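Long-range contact in D-glycero-D-manno-heptose 1-phosphate kinase (Bacteroides thetaiotaomicron, PDB 3K85), which probably transfers a phosphate group from ATP to a phosphorylated heptose sugar: residues A[15-29]-A[229-242]. Sequence-based numbering, arbitrary orientation.
Sequences AGGGSDVSPYSDIYG and IEAMHKIKQSAIDT
The glycine-rich turn and short helix 24-27 that link strands 4-15 and 30-37 of the large mixed sheet in this GHMP kinase pack along most of helix 230-246, some 200 residues later in the chain, and Tyr24, Tyr28 and His233 form an aromatic cluster in the joint. A chi1 of -176°, which sets CG across from the backbone N, turns the Tyr24 ring toward the helix, where Met232 CG sits over one face, 3.4 Å from the ring centroid, in a CH-pi contact. The selenium of this selenomethionine stands farther out above the same face and reaches the turn, 3.6 Å from Ser19 N. Tyr24 OH shares a hydrogen bond of 2.8 Å with His233 ND1. The imidazole in turn directs its edge at a face of Tyr28, the planes at 82° and CE1 3.5 Å from Tyr28 CD1, while Tyr28 CD2 lies over the rim of the Tyr24 face opposite Met232 CG. A phenylalanine in place of Tyr24 would probably leave His233 ND1 without this partner and the imidazole freer to turn. Alongside, the extended Lys236 chain passes Tyr24 OH and carries NZ to a 3.0 Å hydrogen bond with Gly29 O, approached from above the carbonyl plane. At the turn, Gly16 CA makes a CA-H...O contact of 3.1 Å with Ile235 O, which also accepts from Ser238 OG. Farther along helix 230-246, Thr242 OG1 and CB pack against Ala15 CB. Strand 30-37 borders this joint: Leu31 touches the Lys236 side chain, Leu31 O is hydrogen-bonded to Ser19 OG, and Thr242 extends the packing to Phe254 and Ile257 of helix 251-264.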
loop_
_atom_site.group_PDB
_atom_site.type_symbol
_atom_site.label_atom_id
_atom_site.label_comp_id
_atom_site.label_asym_id
_atom_site.label_seq_id
_atom_site.Cartn_x
_atom_site.Cartn_y
_atom_site.Cartn_z
ATOM N N ALA A 15 13.190 9.229 -2.399
ATOM C CA ALA A 15 13.694 9.877 -1.186
ATOM C C ALA A 15 14.306 8.919 -0.170
ATOM O O ALA A 15 14.008 7.720 -0.163
ATOM C CB ALA A 15 12.582 10.668 -0.521
ATOM N N GLY A 16 15.158 9.475 0.693
ATOM C CA GLY A 16 15.810 8.699 1.731
ATOM C C GLY A 16 17.036 7.968 1.235
ATOM O O GLY A 16 17.679 7.235 1.988
ATOM N N GLY A 17 17.365 8.171 -0.033
ATOM C CA GLY A 17 18.513 7.499 -0.610
ATOM C C GLY A 17 19.766 7.629 0.232
ATOM O O GLY A 17 20.242 8.735 0.487
ATOM N N GLY A 18 20.298 6.501 0.679
ATOM C CA GLY A 18 21.507 6.532 1.478
ATOM C C GLY A 18 21.290 6.002 2.876
ATOM O O GLY A 18 22.181 5.370 3.446
ATOM N N SER A 19 20.102 6.248 3.423
ATOM C CA SER A 19 19.774 5.807 4.769
ATOM C C SER A 19 19.705 4.295 4.838
ATOM O O SER A 19 19.638 3.721 5.923
ATOM C CB SER A 19 18.438 6.408 5.223
ATOM O OG SER A 19 17.342 5.854 4.510
ATOM N N ASP A 20 19.728 3.653 3.675
ATOM C CA ASP A 20 19.653 2.200 3.600
ATOM C C ASP A 20 21.005 1.514 3.669
ATOM O O ASP A 20 21.081 0.298 3.819
ATOM C CB ASP A 20 18.960 1.785 2.304
ATOM C CG ASP A 20 19.640 2.349 1.068
ATOM O OD1 ASP A 20 19.846 3.584 1.014
ATOM O OD2 ASP A 20 19.962 1.557 0.148
ATOM N N VAL A 21 22.068 2.298 3.559
ATOM C CA VAL A 21 23.425 1.773 3.577
ATOM C C VAL A 21 23.971 1.521 4.972
ATOM O O VAL A 21 23.785 2.336 5.878
ATOM C CB VAL A 21 24.383 2.746 2.868
ATOM C CG1 VAL A 21 25.803 2.214 2.925
ATOM C CG2 VAL A 21 23.929 2.964 1.425
ATOM N N SER A 22 24.646 0.392 5.147
ATOM C CA SER A 22 25.256 0.068 6.433
ATOM C C SER A 22 26.588 0.823 6.508
ATOM O O SER A 22 27.213 1.095 5.483
ATOM C CB SER A 22 25.518 -1.442 6.560
ATOM O OG SER A 22 24.314 -2.189 6.596
ATOM N N PRO A 23 27.041 1.158 7.726
ATOM C CA PRO A 23 26.359 0.857 8.987
ATOM C C PRO A 23 25.233 1.821 9.345
ATOM O O PRO A 23 24.472 1.555 10.270
ATOM C CB PRO A 23 27.491 0.919 10.004
ATOM C CG PRO A 23 28.308 2.068 9.471
ATOM C CD PRO A 23 28.363 1.765 7.977
ATOM N N TYR A 24 25.119 2.934 8.626
ATOM C CA TYR A 24 24.075 3.903 8.955
ATOM C C TYR A 24 22.689 3.281 9.154
ATOM O O TYR A 24 21.978 3.654 10.085
ATOM C CB TYR A 24 23.969 5.013 7.902
ATOM C CG TYR A 24 22.954 6.073 8.305
ATOM C CD1 TYR A 24 23.353 7.257 8.934
ATOM C CD2 TYR A 24 21.583 5.844 8.152
ATOM C CE1 TYR A 24 22.413 8.178 9.405
ATOM C CE2 TYR A 24 20.639 6.751 8.617
ATOM C CZ TYR A 24 21.059 7.916 9.245
ATOM O OH TYR A 24 20.113 8.805 9.708
ATOM N N SER A 25 22.291 2.350 8.290
ATOM C CA SER A 25 20.978 1.737 8.445
ATOM C C SER A 25 20.889 0.931 9.738
ATOM O O SER A 25 19.852 0.911 10.401
ATOM C CB SER A 25 20.647 0.830 7.245
ATOM O OG SER A 25 21.393 -0.374 7.245
ATOM N N ASP A 26 21.992 0.285 10.104
ATOM C CA ASP A 26 22.033 -0.544 11.301
ATOM C C ASP A 26 22.119 0.232 12.618
ATOM O O ASP A 26 21.582 -0.196 13.642
ATOM C CB ASP A 26 23.199 -1.528 11.188
ATOM C CG ASP A 26 23.118 -2.372 9.935
ATOM O OD1 ASP A 26 22.028 -2.926 9.678
ATOM O OD2 ASP A 26 24.131 -2.486 9.205
ATOM N N ILE A 27 22.777 1.380 12.589
ATOM C CA ILE A 27 22.916 2.194 13.786
ATOM C C ILE A 27 21.705 3.088 14.061
ATOM O O ILE A 27 21.143 3.066 15.156
ATOM C CB ILE A 27 24.180 3.076 13.688
ATOM C CG1 ILE A 27 25.417 2.180 13.613
ATOM C CG2 ILE A 27 24.254 4.040 14.878
ATOM C CD1 ILE A 27 26.674 2.912 13.140
ATOM N N TYR A 28 21.299 3.865 13.065
ATOM C CA TYR A 28 20.184 4.793 13.228
ATOM C C TYR A 28 18.865 4.292 12.657
ATOM O O TYR A 28 17.791 4.699 13.113
ATOM C CB TYR A 28 20.534 6.126 12.564
ATOM C CG TYR A 28 21.857 6.699 13.013
ATOM C CD1 TYR A 28 21.971 7.406 14.214
ATOM C CD2 TYR A 28 23.000 6.534 12.235
ATOM C CE1 TYR A 28 23.198 7.941 14.627
ATOM C CE2 TYR A 28 24.230 7.059 12.632
ATOM C CZ TYR A 28 24.327 7.762 13.829
ATOM O OH TYR A 28 25.557 8.274 14.214
ATOM N N GLY A 29 18.956 3.418 11.656
ATOM C CA GLY A 29 17.769 2.891 11.006
ATOM C C GLY A 29 17.551 3.661 9.718
ATOM O O GLY A 29 17.778 4.872 9.668
ATOM N N ILE A 229 25.843 12.400 8.257
ATOM C CA ILE A 229 25.042 11.815 9.329
ATOM C C ILE A 229 24.012 12.839 9.800
ATOM O O ILE A 229 22.836 12.513 9.944
ATOM C CB ILE A 229 25.948 11.323 10.506
ATOM C CG1 ILE A 229 26.428 9.895 10.209
ATOM C CG2 ILE A 229 25.193 11.368 11.829
ATOM C CD1 ILE A 229 27.889 9.641 10.501
ATOM N N GLU A 230 24.445 14.074 10.034
ATOM C CA GLU A 230 23.501 15.108 10.431
ATOM C C GLU A 230 22.729 15.372 9.145
ATOM O O GLU A 230 21.523 15.614 9.154
ATOM C CB GLU A 230 24.230 16.380 10.875
ATOM C CG GLU A 230 25.178 16.189 12.054
ATOM C CD GLU A 230 24.495 15.563 13.264
ATOM O OE1 GLU A 230 23.482 16.126 13.740
ATOM O OE2 GLU A 230 24.976 14.508 13.742
ATOM N N ALA A 231 23.458 15.300 8.036
ATOM C CA ALA A 231 22.901 15.508 6.706
ATOM C C ALA A 231 22.018 14.318 6.344
ATOM O O ALA A 231 20.965 14.478 5.724
ATOM C CB ALA A 231 24.029 15.644 5.691
HETATM N N MSE A 232 22.464 13.130 6.745
HETATM C CA MSE A 232 21.742 11.897 6.475
HETATM C C MSE A 232 20.444 11.840 7.263
HETATM O O MSE A 232 19.449 11.305 6.783
HETATM C CB MSE A 232 22.607 10.687 6.826
HETATM C CG MSE A 232 22.025 9.357 6.368
HETATM SE SE MSE A 232 21.895 9.202 4.435
HETATM C CE MSE A 232 23.733 8.736 4.032
ATOM N N HIS A 233 20.449 12.386 8.473
ATOM C CA HIS A 233 19.241 12.383 9.288
ATOM C C HIS A 233 18.136 13.164 8.586
ATOM O O HIS A 233 16.948 12.939 8.830
ATOM C CB HIS A 233 19.507 12.986 10.673
ATOM C CG HIS A 233 20.409 12.154 11.534
ATOM N ND1 HIS A 233 20.296 10.782 11.622
ATOM C CD2 HIS A 233 21.416 12.503 12.368
ATOM C CE1 HIS A 233 21.197 10.322 12.473
ATOM N NE2 HIS A 233 21.889 11.345 12.941
ATOM N N LYS A 234 18.533 14.086 7.713
ATOM C CA LYS A 234 17.571 14.884 6.971
ATOM C C LYS A 234 17.082 14.091 5.769
ATOM O O LYS A 234 15.886 14.090 5.470
ATOM C CB LYS A 234 18.200 16.196 6.509
ATOM C CG LYS A 234 18.427 17.192 7.632
ATOM C CD LYS A 234 19.052 18.482 7.107
ATOM C CE LYS A 234 19.221 19.517 8.213
ATOM N NZ LYS A 234 19.862 20.760 7.695
ATOM N N ILE A 235 18.013 13.423 5.087
ATOM C CA ILE A 235 17.683 12.593 3.928
ATOM C C ILE A 235 16.714 11.502 4.382
ATOM O O ILE A 235 15.794 11.145 3.664
ATOM C CB ILE A 235 18.955 11.949 3.320
ATOM C CG1 ILE A 235 19.768 13.021 2.582
ATOM C CG2 ILE A 235 18.582 10.804 2.389
ATOM C CD1 ILE A 235 21.112 12.545 2.057
ATOM N N LYS A 236 16.934 10.978 5.583
ATOM C CA LYS A 236 16.053 9.961 6.146
ATOM C C LYS A 236 14.683 10.608 6.389
ATOM O O LYS A 236 13.645 10.046 6.042
ATOM C CB LYS A 236 16.619 9.446 7.472
ATOM C CG LYS A 236 15.667 8.544 8.257
ATOM C CD LYS A 236 16.252 8.125 9.602
ATOM C CE LYS A 236 15.358 7.104 10.305
ATOM N NZ LYS A 236 16.038 6.449 11.472
ATOM N N GLN A 237 14.698 11.802 6.973
ATOM C CA GLN A 237 13.474 12.533 7.281
ATOM C C GLN A 237 12.660 12.825 6.034
ATOM O O GLN A 237 11.438 12.722 6.046
ATOM C CB GLN A 237 13.804 13.856 7.973
ATOM C CG GLN A 237 12.583 14.689 8.343
ATOM C CD GLN A 237 11.657 13.950 9.284
ATOM O OE1 GLN A 237 12.111 13.296 10.224
ATOM N NE2 GLN A 237 10.355 14.049 9.043
ATOM N N SER A 238 13.352 13.212 4.969
ATOM C CA SER A 238 12.704 13.529 3.711
ATOM C C SER A 238 11.846 12.354 3.231
ATOM O O SER A 238 10.796 12.558 2.626
ATOM C CB SER A 238 13.755 13.914 2.642
ATOM O OG SER A 238 14.571 12.821 2.227
ATOM N N ALA A 239 12.281 11.132 3.513
ATOM C CA ALA A 239 11.515 9.965 3.098
ATOM C C ALA A 239 10.138 10.051 3.746
ATOM O O ALA A 239 9.125 9.762 3.111
ATOM C CB ALA A 239 12.224 8.678 3.512
ATOM N N ILE A 240 10.109 10.463 5.009
ATOM C CA ILE A 240 8.847 10.603 5.723
ATOM C C ILE A 240 8.004 11.735 5.120
ATOM O O ILE A 240 6.811 11.559 4.877
ATOM C CB ILE A 240 9.075 10.896 7.221
ATOM C CG1 ILE A 240 9.737 9.687 7.887
ATOM C CG2 ILE A 240 7.744 11.215 7.908
ATOM C CD1 ILE A 240 10.057 9.900 9.369
ATOM N N ASP A 241 8.622 12.889 4.871
ATOM C CA ASP A 241 7.893 14.025 4.302
ATOM C C ASP A 241 7.427 13.737 2.879
ATOM O O ASP A 241 6.356 14.180 2.480
ATOM C CB ASP A 241 8.759 15.290 4.287
ATOM C CG ASP A 241 9.428 15.563 5.627
ATOM O OD1 ASP A 241 8.781 15.343 6.673
ATOM O OD2 ASP A 241 10.601 16.010 5.632
ATOM N N THR A 242 8.241 13.008 2.118
ATOM C CA THR A 242 7.897 12.688 0.741
ATOM C C THR A 242 6.726 11.717 0.668
ATOM O O THR A 242 5.826 11.894 -0.154
ATOM C CB THR A 242 9.102 12.110 -0.032
ATOM O OG1 THR A 242 10.149 13.087 -0.070
ATOM C CG2 THR A 242 8.712 11.781 -1.470
HETATM O O HOH W 1 16.670 11.679 -0.146
#